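PDB 2REM: disulfide oxidoreductase from Xylella fastidiosa, which probably catalyses thiol-disulfide exchange as a DsbA-type oxidoreductase of the thioredoxin family, introducing disulfide bonds into proteins of the bacterial periplasm. Local coordinates for residues K88-A93 / A115-G120. Residues are numbered along the deposited sequence; the frame is centred on the assembly and turned at random.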
loop_
_atom_site.group_PDB
_atom_site.type_symbol
_atom_site.label_atom_id
_atom_site.label_comp_id
_atom_site.label_asym_id
_atom_site.label_seq_id
_atom_site.Cartn_x
_atom_site.Cartn_y
_atom_site.Cartn_z
ATOM N N LYS A 88 10.368 3.917 -2.722
ATOM C CA LYS A 88 10.889 2.550 -2.768
ATOM C C LYS A 88 12.188 2.427 -1.951
ATOM O O LYS A 88 12.370 1.454 -1.229
ATOM C CB LYS A 88 11.107 2.077 -4.215
ATOM C CG LYS A 88 9.802 1.952 -5.052
ATOM C CD LYS A 88 10.024 1.102 -6.304
ATOM C CE LYS A 88 8.728 1.003 -7.138
ATOM N NZ LYS A 88 8.377 2.346 -7.712
ATOM N N ARG A 89 13.100 3.393 -2.079
ATOM C CA ARG A 89 14.382 3.285 -1.380
ATOM C C ARG A 89 14.256 3.540 0.135
ATOM O O ARG A 89 15.127 3.158 0.888
ATOM C CB ARG A 89 15.390 4.276 -1.958
ATOM C CG ARG A 89 14.867 5.686 -1.857
ATOM C CD ARG A 89 15.862 6.746 -2.227
ATOM N NE ARG A 89 16.574 6.468 -3.452
ATOM C CZ ARG A 89 17.327 7.362 -4.086
ATOM N NH1 ARG A 89 17.443 8.601 -3.614
ATOM N NH2 ARG A 89 17.971 7.016 -5.192
ATOM N N SER A 90 13.187 4.195 0.567
ATOM C CA SER A 90 13.083 4.570 1.978
ATOM C C SER A 90 12.018 3.746 2.720
ATOM O O SER A 90 11.814 3.936 3.917
ATOM C CB SER A 90 12.791 6.068 2.107
ATOM O OG SER A 90 11.509 6.356 1.579
ATOM N N HIS A 91 11.344 2.842 2.012
ATOM C CA HIS A 91 10.105 2.232 2.525
ATOM C C HIS A 91 10.355 1.403 3.792
ATOM O O HIS A 91 9.700 1.601 4.831
ATOM C CB HIS A 91 9.488 1.344 1.432
ATOM C CG HIS A 91 8.039 1.060 1.640
ATOM N ND1 HIS A 91 7.533 -0.219 1.742
ATOM C CD2 HIS A 91 6.980 1.896 1.749
ATOM C CE1 HIS A 91 6.222 -0.156 1.903
ATOM N NE2 HIS A 91 5.864 1.115 1.921
ATOM N N THR A 92 11.289 0.470 3.689
ATOM C CA THR A 92 11.744 -0.359 4.819
ATOM C C THR A 92 12.296 0.517 5.926
ATOM O O THR A 92 11.969 0.330 7.094
ATOM C CB THR A 92 12.823 -1.340 4.359
ATOM O OG1 THR A 92 12.251 -2.199 3.358
ATOM C CG2 THR A 92 13.349 -2.171 5.540
ATOM N N ALA A 93 13.119 1.492 5.546
ATOM C CA ALA A 93 13.693 2.410 6.524
ATOM C C ALA A 93 12.620 3.193 7.291
ATOM O O ALA A 93 12.753 3.441 8.507
ATOM C CB ALA A 93 14.664 3.361 5.832
ATOM N N ALA A 115 10.454 15.729 6.908
ATOM C CA ALA A 115 11.452 16.321 6.016
ATOM C C ALA A 115 12.848 15.892 6.440
ATOM O O ALA A 115 13.700 15.632 5.584
ATOM C CB ALA A 115 11.325 17.839 5.951
ATOM N N VAL A 116 13.091 15.796 7.753
ATOM C CA VAL A 116 14.410 15.392 8.240
ATOM C C VAL A 116 14.665 13.971 7.773
ATOM O O VAL A 116 15.730 13.684 7.269
ATOM C CB VAL A 116 14.556 15.532 9.786
ATOM C CG1 VAL A 116 15.821 14.862 10.287
ATOM C CG2 VAL A 116 14.559 17.005 10.171
ATOM N N PHE A 117 13.662 13.109 7.895
ATOM C CA PHE A 117 13.783 11.731 7.460
ATOM C C PHE A 117 14.169 11.655 5.974
ATOM O O PHE A 117 15.165 11.002 5.602
ATOM C CB PHE A 117 12.489 10.951 7.730
ATOM C CG PHE A 117 12.532 9.553 7.221
ATOM C CD1 PHE A 117 13.133 8.550 7.984
ATOM C CD2 PHE A 117 12.068 9.248 5.949
ATOM C CE1 PHE A 117 13.214 7.254 7.518
ATOM C CE2 PHE A 117 12.156 7.926 5.459
ATOM C CZ PHE A 117 12.715 6.935 6.260
ATOM N N TYR A 118 13.381 12.329 5.131
ATOM C CA TYR A 118 13.597 12.264 3.701
ATOM C C TYR A 118 14.847 13.021 3.258
ATOM O O TYR A 118 15.420 12.714 2.203
ATOM C CB TYR A 118 12.322 12.700 2.956
ATOM C CG TYR A 118 11.258 11.644 3.138
ATOM C CD1 TYR A 118 11.382 10.401 2.507
ATOM C CD2 TYR A 118 10.151 11.869 3.950
ATOM C CE1 TYR A 118 10.424 9.398 2.674
ATOM C CE2 TYR A 118 9.155 10.869 4.132
ATOM C CZ TYR A 118 9.316 9.643 3.490
ATOM O OH TYR A 118 8.358 8.677 3.632
ATOM N N ALA A 119 15.296 13.975 4.080
ATOM C CA ALA A 119 16.582 14.633 3.844
ATOM C C ALA A 119 17.699 13.589 3.718
ATOM O O ALA A 119 18.685 13.801 3.018
ATOM C CB ALA A 119 16.909 15.624 4.944
ATOM N N GLY A 120 17.529 12.450 4.387
ATOM C CA GLY A 120 18.502 11.383 4.333
ATOM C C GLY A 120 18.534 10.731 2.963
ATOM O O GLY A 120 19.520 10.090 2.611
HETATM O O HOH W 1 8.783 6.544 2.394
#
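In the helical part of this DsbA-type thioredoxin fold, helix 87-101 and helix 111-119 are bridged by aromatic side chains where Ser90 and Ala93 receive the rings of Phe117 and Tyr118. The local axes come no nearer than 11.6 Å and their directions differ by 118°, a separation that the two aromatic side chains span. Phe117 reaches across because CG lies anti to its backbone N (chi1 176°), which sends the ring outward from its helix. The far end of that ring does the touching: Phe117 CZ lies 4.1 Å from Ala93 CB, and the Ala93 carbonyl carbon sits at the ring edge, near its plane. Phe117 CE2 approaches Ser90 CB at 3.9 Å, obliquely to the ring. In Tyr118, CG stands opposite the carbonyl carbon and beside the backbone N (chi1 -70°). The Phe117 ring turns its CD2 edge to one face of Tyr118, with Phe117 CD2 3.5 Å above the centre of the tyrosine ring and the two planes almost at right angles. Ser90 OG meets the tyrosine at its edge, 3.4 Å from Tyr118 CE1, which is van der Waals contact. The polar link is indirect: a water at the edge of the Tyr118 ring, in its plane, donates to Ser90 OG at 2.9 Å and is hydrogen-bonded to Tyr118 OH at 2.5 Å. Ser90 OG also bonds to the carbonyl O of Val86, just before the start of the helix, so this buried hydroxyl is held by its own chain as well as by the water. Around this, Met94 lies against both rings, Phe128 meets the Tyr118 ring, and Ala77 and Ala81 bring helix 71-83 against the tyrosine. Two helices bridged by aromatic rings and one water thus form part of the helical insertion characteristic of the DsbA thioredoxin fold.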